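Local coordinates for protein TatD-related deoxyribonuclease (Thermotoga maritima, PDB 1J6O) that probably acts as a metal-dependent DNA nuclease, hydrolysing ester bonds of its substrate on a TIM-barrel scaffold, at residues His17-Phe22 with Cys215-Pro220; Ile209-Asp214 with Tyr235-Ile240. All coordinates share one frame; numbering follows the deposited sequence.

Contact 1 of 2, residues His17-Phe22 with Cys215-Pro220; sequences HAHLHF and CPFLPP
At the predicted divalent-metal site of this TatD-type TIM barrel, the His-X-His motif at the end of strand 13-18, running into the next loop, meets the loop that follows strand 209-211, His19 lying against Cys215 and Phe217. The backbone link is weak: His19 N to Cys215 O is 2.9 Å, but the angle at the hydrogen is only 124°. With His19 CG beside the backbone N (chi1 -55°), the imidazole edge also meets that carbonyl, Cys215 O being 3.2 Å from His19 CD2. Phe217 comes in obliquely, its CE2 3.9 Å from His19 CD2, and its CZ meets the edge of Phe22 at CE2 (3.7 Å). A beta turn from His19 to Phe22 folds the Phe22 ring back so that His19 CB stands 3.4 Å above its centre. Cys215 SG packs on Ala18 CB at 3.6 Å, and Pro216, after a cis peptide, touches Phe22 CD2 through CD (3.7 Å). Val47 O holds His19 ND1 while Asp214 OD1 holds NE2; an alanine here would probably leave both oxygens without their ring partner and open a gap beside Phe217 CE2. Two such bonds fix the ring's rotation, NE2 facing a fellow predicted metal ligand.

Contact 2 of 2, residues Ile209-Asp214 with Tyr235-Ile240; sequences IVLETD and YVVETI
Two residues past Leu211, which packs on helix 235-240, Thr213 OG1 is gripped by two groups, hydrogen-bonding both Asp15 OD2 and Cys215 N. Ile240 N to Val236 O, at 3.0 Å, is the shortest hydrogen bond within the two segments, and this i to i+4 bond belongs to the helical turn that sets Val236 and Ile240 on the side facing strand 209-211. Between the segments themselves the evidence is purely apolar, methyl against methyl, over 214 Å² of buried surface. The short axes run 10.2 Å apart at 146°, roughly antiparallel, as in the return helix of a beta/alpha barrel unit. Strand alternation sends Ile209 and Leu211 toward the helix and Val210 away from it. Leu211 makes three of the four apolar pairs. With CG beside the backbone N (chi1 -48°), its forked end reaches the helix: CD1 meets Val237 CG2 at 3.5 Å, tighter than usual for carbons, and CD2 lies 3.7 Å from Ile240 CD1 and 4.0 Å from Val236 CG1. Ile240 has two strand partners because its branches divide. Its extended CD1 arm (chi2 174°) serves Leu211, whereas CG2 approaches Ile209 CD1 at 4.2 Å. Beyond the strand, Glu212 leaves the backbone on the side away from the helix, and both carboxylate oxygens are engaged, OE1 by Ala165 N and OE2 by His164 ND1; it is thus a second-shell residue likely to orient His164, a predicted metal ligand. Helix 248-264 and the flanking strands complete the core: Leu211 also touches Met13 and Thr255, Val237 touches Met13 and Asp252, and Ile240 rests on Val251 and Ile185, placing the methyl cluster between the outer face of the sheet and two helices.

How the contacts relate
Strand 13-18 comes first in the chain and runs into 17-22, one half of contact 1; its mate, 215-220, arrives only after 192 intervening residues, so contact 1 closes a loop spanning most of the barrel. Contact 2 closes a much shorter one, with 20 residues between 209-214 and 235-240. The segments alternate along the chain, 17-22, 209-214, 215-220, 235-240, so the two closures cross rather than nest. They join directly where the last strand meets the first: His17 O and Asp214 N are 2.7 Å apart, a probable hydrogen bond. Contact 1 ties the loops that leave these two strands at the predicted metal site, and contact 2 backs the last strand with its following helix.

Contact 1 of 2, residues His17-Phe22 with Cys215-Pro220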
loop_
_atom_site.group_PDB
_atom_site.type_symbol
_atom_site.label_atom_id
_atom_site.label_comp_id
_atom_site.label_asym_id
_atom_site.label_seq_id
_atom_site.Cartn_x
_atom_site.Cartn_y
_atom_site.Cartn_z
ATOM N N HIS A 17 -3.497 1.020 2.025
ATOM C CA HIS A 17 -3.453 -0.332 1.503
ATOM C C HIS A 17 -4.546 -1.171 2.127
ATOM O O HIS A 17 -4.332 -1.794 3.171
ATOM C CB HIS A 17 -2.076 -0.969 1.795
ATOM C CG HIS A 17 -1.700 -2.067 0.848
ATOM N ND1 HIS A 17 -0.863 -1.862 -0.229
ATOM C CD2 HIS A 17 -2.040 -3.377 0.814
ATOM C CE1 HIS A 17 -0.699 -3.004 -0.882
ATOM N NE2 HIS A 17 -1.402 -3.938 -0.268
ATOM N N ALA A 18 -5.715 -1.214 1.494
ATOM C CA ALA A 18 -6.813 -2.005 2.036
ATOM C C ALA A 18 -7.341 -3.021 0.989
ATOM O O ALA A 18 -7.103 -2.846 -0.195
ATOM C CB ALA A 18 -7.913 -1.076 2.418
ATOM N N HIS A 19 -8.041 -4.070 1.435
ATOM C CA HIS A 19 -8.609 -5.082 0.522
ATOM C C HIS A 19 -10.024 -5.293 1.067
ATOM O O HIS A 19 -10.400 -6.430 1.478
ATOM C CB HIS A 19 -7.849 -6.422 0.628
ATOM C CG HIS A 19 -6.373 -6.305 0.393
ATOM N ND1 HIS A 19 -5.837 -6.081 -0.857
ATOM C CD2 HIS A 19 -5.318 -6.440 1.239
ATOM C CE1 HIS A 19 -4.515 -6.098 -0.776
ATOM N NE2 HIS A 19 -4.175 -6.319 0.484
ATOM N N LEU A 20 -10.822 -4.233 1.034
ATOM C CA LEU A 20 -12.189 -4.289 1.547
ATOM C C LEU A 20 -13.127 -5.185 0.769
ATOM O O LEU A 20 -14.189 -5.582 1.277
ATOM C CB LEU A 20 -12.748 -2.863 1.643
ATOM C CG LEU A 20 -12.048 -2.001 2.705
ATOM C CD1 LEU A 20 -12.329 -0.494 2.471
ATOM C CD2 LEU A 20 -12.533 -2.431 4.079
ATOM N N HIS A 21 -12.719 -5.517 -0.446
ATOM C CA HIS A 21 -13.520 -6.373 -1.305
ATOM C C HIS A 21 -13.276 -7.859 -1.055
ATOM O O HIS A 21 -13.933 -8.697 -1.685
ATOM C CB HIS A 21 -13.270 -6.034 -2.779
ATOM C CG HIS A 21 -11.837 -6.155 -3.183
ATOM N ND1 HIS A 21 -10.838 -5.386 -2.614
ATOM C CD2 HIS A 21 -11.220 -7.025 -4.023
ATOM C CE1 HIS A 21 -9.665 -5.785 -3.080
ATOM N NE2 HIS A 21 -9.870 -6.781 -3.935
ATOM N N PHE A 22 -12.345 -8.201 -0.160
ATOM C CA PHE A 22 -12.074 -9.600 0.131
ATOM C C PHE A 22 -13.282 -10.180 0.853
ATOM O O PHE A 22 -14.066 -9.437 1.485
ATOM C CB PHE A 22 -10.821 -9.757 0.983
ATOM C CG PHE A 22 -9.527 -9.621 0.207
ATOM C CD1 PHE A 22 -9.518 -9.180 -1.121
ATOM C CD2 PHE A 22 -8.311 -9.992 0.798
ATOM C CE1 PHE A 22 -8.313 -9.115 -1.857
ATOM C CE2 PHE A 22 -7.104 -9.923 0.057
ATOM C CZ PHE A 22 -7.119 -9.488 -1.261
ATOM N N CYS A 215 -5.664 -4.536 5.519
ATOM C CA CYS A 215 -6.831 -5.326 5.960
ATOM C C CYS A 215 -7.301 -6.252 4.821
ATOM O O CYS A 215 -7.293 -5.858 3.656
ATOM C CB CYS A 215 -7.962 -4.398 6.427
ATOM S SG CYS A 215 -8.680 -3.298 5.178
ATOM N N PRO A 216 -7.825 -7.446 5.153
ATOM C CA PRO A 216 -8.016 -7.982 6.513
ATOM C C PRO A 216 -6.788 -8.530 7.223
ATOM O O PRO A 216 -6.892 -9.023 8.345
ATOM C CB PRO A 216 -9.035 -9.085 6.284
ATOM C CG PRO A 216 -8.494 -9.719 4.977
ATOM C CD PRO A 216 -8.227 -8.440 4.132
ATOM N N PHE A 217 -5.632 -8.449 6.594
ATOM C CA PHE A 217 -4.415 -8.977 7.208
ATOM C C PHE A 217 -3.693 -8.125 8.282
ATOM O O PHE A 217 -3.982 -6.938 8.429
ATOM C CB PHE A 217 -3.352 -9.246 6.137
ATOM C CG PHE A 217 -3.840 -9.962 4.912
ATOM C CD1 PHE A 217 -4.482 -11.186 4.999
ATOM C CD2 PHE A 217 -3.677 -9.361 3.660
ATOM C CE1 PHE A 217 -4.978 -11.823 3.844
ATOM C CE2 PHE A 217 -4.159 -9.975 2.519
ATOM C CZ PHE A 217 -4.815 -11.210 2.605
ATOM N N LEU A 218 -2.807 -8.791 9.025
ATOM C CA LEU A 218 -1.986 -8.166 10.049
ATOM C C LEU A 218 -2.562 -7.093 10.954
ATOM O O LEU A 218 -2.172 -5.907 10.883
ATOM C CB LEU A 218 -0.787 -7.563 9.332
ATOM C CG LEU A 218 -0.065 -8.491 8.355
ATOM C CD1 LEU A 218 0.883 -7.694 7.425
ATOM C CD2 LEU A 218 0.714 -9.501 9.162
ATOM N N PRO A 219 -3.458 -7.475 11.858
ATOM C CA PRO A 219 -4.122 -6.575 12.800
ATOM C C PRO A 219 -3.108 -6.060 13.812
ATOM O O PRO A 219 -2.076 -6.704 14.014
ATOM C CB PRO A 219 -5.161 -7.478 13.412
ATOM C CG PRO A 219 -4.484 -8.883 13.390
ATOM C CD PRO A 219 -3.923 -8.865 12.000
ATOM N N PRO A 220 -3.338 -4.857 14.384
ATOM C CA PRO A 220 -2.368 -4.364 15.369
ATOM C C PRO A 220 -2.509 -5.180 16.655
ATOM O O PRO A 220 -3.545 -5.826 16.883
ATOM C CB PRO A 220 -2.735 -2.881 15.545
ATOM C CG PRO A 220 -4.163 -2.810 15.159
ATOM C CD PRO A 220 -4.303 -3.801 14.015
#

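Contact 2 of 2, residues Ile209-Asp214 with Tyr235-Ile240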
loop_
_atom_site.group_PDB
_atom_site.type_symbol
_atom_site.label_atom_id
_atom_site.label_comp_id
_atom_site.label_asym_id
_atom_site.label_seq_id
_atom_site.Cartn_x
_atom_site.Cartn_y
_atom_site.Cartn_z
ATOM N N ILE A 209 6.802 8.337 5.514
ATOM C CA ILE A 209 5.927 7.205 5.774
ATOM C C ILE A 209 4.434 7.472 5.603
ATOM O O ILE A 209 3.978 8.602 5.727
ATOM C CB ILE A 209 6.109 6.702 7.215
ATOM C CG1 ILE A 209 5.779 7.820 8.186
ATOM C CG2 ILE A 209 7.569 6.259 7.468
ATOM C CD1 ILE A 209 5.729 7.387 9.635
ATOM N N VAL A 210 3.689 6.418 5.269
ATOM C CA VAL A 210 2.249 6.534 5.125
ATOM C C VAL A 210 1.741 5.358 5.952
ATOM O O VAL A 210 2.498 4.415 6.231
ATOM C CB VAL A 210 1.727 6.405 3.694
ATOM C CG1 VAL A 210 2.004 7.694 2.936
ATOM C CG2 VAL A 210 2.331 5.157 3.024
ATOM N N LEU A 211 0.486 5.420 6.377
ATOM C CA LEU A 211 -0.086 4.341 7.183
ATOM C C LEU A 211 -0.844 3.362 6.306
ATOM O O LEU A 211 -1.256 3.691 5.181
ATOM C CB LEU A 211 -1.100 4.909 8.171
ATOM C CG LEU A 211 -0.703 6.121 9.004
ATOM C CD1 LEU A 211 -1.973 6.726 9.608
ATOM C CD2 LEU A 211 0.283 5.700 10.103
ATOM N N GLU A 212 -1.018 2.148 6.810
ATOM C CA GLU A 212 -1.757 1.166 6.051
ATOM C C GLU A 212 -2.196 0.074 7.016
ATOM O O GLU A 212 -1.645 -0.050 8.121
ATOM C CB GLU A 212 -0.889 0.552 4.961
ATOM C CG GLU A 212 0.115 -0.490 5.477
ATOM C CD GLU A 212 0.863 -1.141 4.335
ATOM O OE1 GLU A 212 1.725 -0.452 3.767
ATOM O OE2 GLU A 212 0.563 -2.317 3.985
ATOM N N THR A 213 -3.226 -0.674 6.625
ATOM C CA THR A 213 -3.701 -1.760 7.461
ATOM C C THR A 213 -3.469 -3.080 6.740
ATOM O O THR A 213 -3.211 -4.094 7.382
ATOM C CB THR A 213 -5.236 -1.741 7.709
ATOM O OG1 THR A 213 -5.922 -1.799 6.442
ATOM C CG2 THR A 213 -5.659 -0.512 8.488
ATOM N N ASP A 214 -3.536 -3.062 5.409
ATOM C CA ASP A 214 -3.382 -4.265 4.612
ATOM C C ASP A 214 -4.574 -5.159 5.051
ATOM O O ASP A 214 -4.521 -6.390 4.964
ATOM C CB ASP A 214 -2.043 -4.973 4.882
ATOM C CG ASP A 214 -1.698 -5.999 3.800
ATOM O OD1 ASP A 214 -2.290 -5.945 2.684
ATOM O OD2 ASP A 214 -0.820 -6.858 4.064
ATOM N N TYR A 235 -4.164 2.514 16.411
ATOM C CA TYR A 235 -3.132 1.878 17.211
ATOM C C TYR A 235 -1.789 2.005 16.555
ATOM O O TYR A 235 -0.766 2.069 17.253
ATOM C CB TYR A 235 -3.486 0.396 17.437
ATOM C CG TYR A 235 -4.799 0.255 18.178
ATOM C CD1 TYR A 235 -4.899 0.590 19.524
ATOM C CD2 TYR A 235 -5.960 -0.117 17.506
ATOM C CE1 TYR A 235 -6.133 0.573 20.183
ATOM C CE2 TYR A 235 -7.185 -0.138 18.145
ATOM C CZ TYR A 235 -7.270 0.211 19.479
ATOM O OH TYR A 235 -8.508 0.218 20.074
ATOM N N VAL A 236 -1.787 2.046 15.219
ATOM C CA VAL A 236 -0.538 2.175 14.470
ATOM C C VAL A 236 -0.012 3.590 14.691
ATOM O O VAL A 236 1.189 3.794 14.893
ATOM C CB VAL A 236 -0.766 1.912 12.942
ATOM C CG1 VAL A 236 0.513 2.222 12.132
ATOM C CG2 VAL A 236 -1.155 0.430 12.756
ATOM N N VAL A 237 -0.914 4.563 14.619
ATOM C CA VAL A 237 -0.537 5.946 14.818
ATOM C C VAL A 237 -0.019 6.123 16.266
ATOM O O VAL A 237 0.994 6.794 16.511
ATOM C CB VAL A 237 -1.754 6.868 14.599
ATOM C CG1 VAL A 237 -1.471 8.262 15.179
ATOM C CG2 VAL A 237 -2.078 6.966 13.097
ATOM N N GLU A 238 -0.730 5.523 17.218
ATOM C CA GLU A 238 -0.342 5.617 18.621
ATOM C C GLU A 238 1.095 5.167 18.797
ATOM O O GLU A 238 1.917 5.891 19.368
ATOM C CB GLU A 238 -1.270 4.761 19.473
ATOM C CG GLU A 238 -0.862 4.628 20.916
ATOM C CD GLU A 238 -1.947 3.946 21.726
ATOM O OE1 GLU A 238 -2.488 2.923 21.241
ATOM O OE2 GLU A 238 -2.255 4.434 22.839
ATOM N N THR A 239 1.419 3.988 18.289
ATOM C CA THR A 239 2.781 3.489 18.416
ATOM C C THR A 239 3.784 4.416 17.740
ATOM O O THR A 239 4.829 4.744 18.326
ATOM C CB THR A 239 2.903 2.050 17.838
ATOM O OG1 THR A 239 2.128 1.153 18.648
ATOM C CG2 THR A 239 4.354 1.573 17.813
ATOM N N ILE A 240 3.484 4.845 16.512
ATOM C CA ILE A 240 4.410 5.732 15.811
ATOM C C ILE A 240 4.656 6.999 16.599
ATOM O O ILE A 240 5.801 7.446 16.710
ATOM C CB ILE A 240 3.890 6.090 14.404
ATOM C CG1 ILE A 240 3.881 4.818 13.539
ATOM C CG2 ILE A 240 4.763 7.185 13.761
ATOM C CD1 ILE A 240 3.240 5.029 12.158
#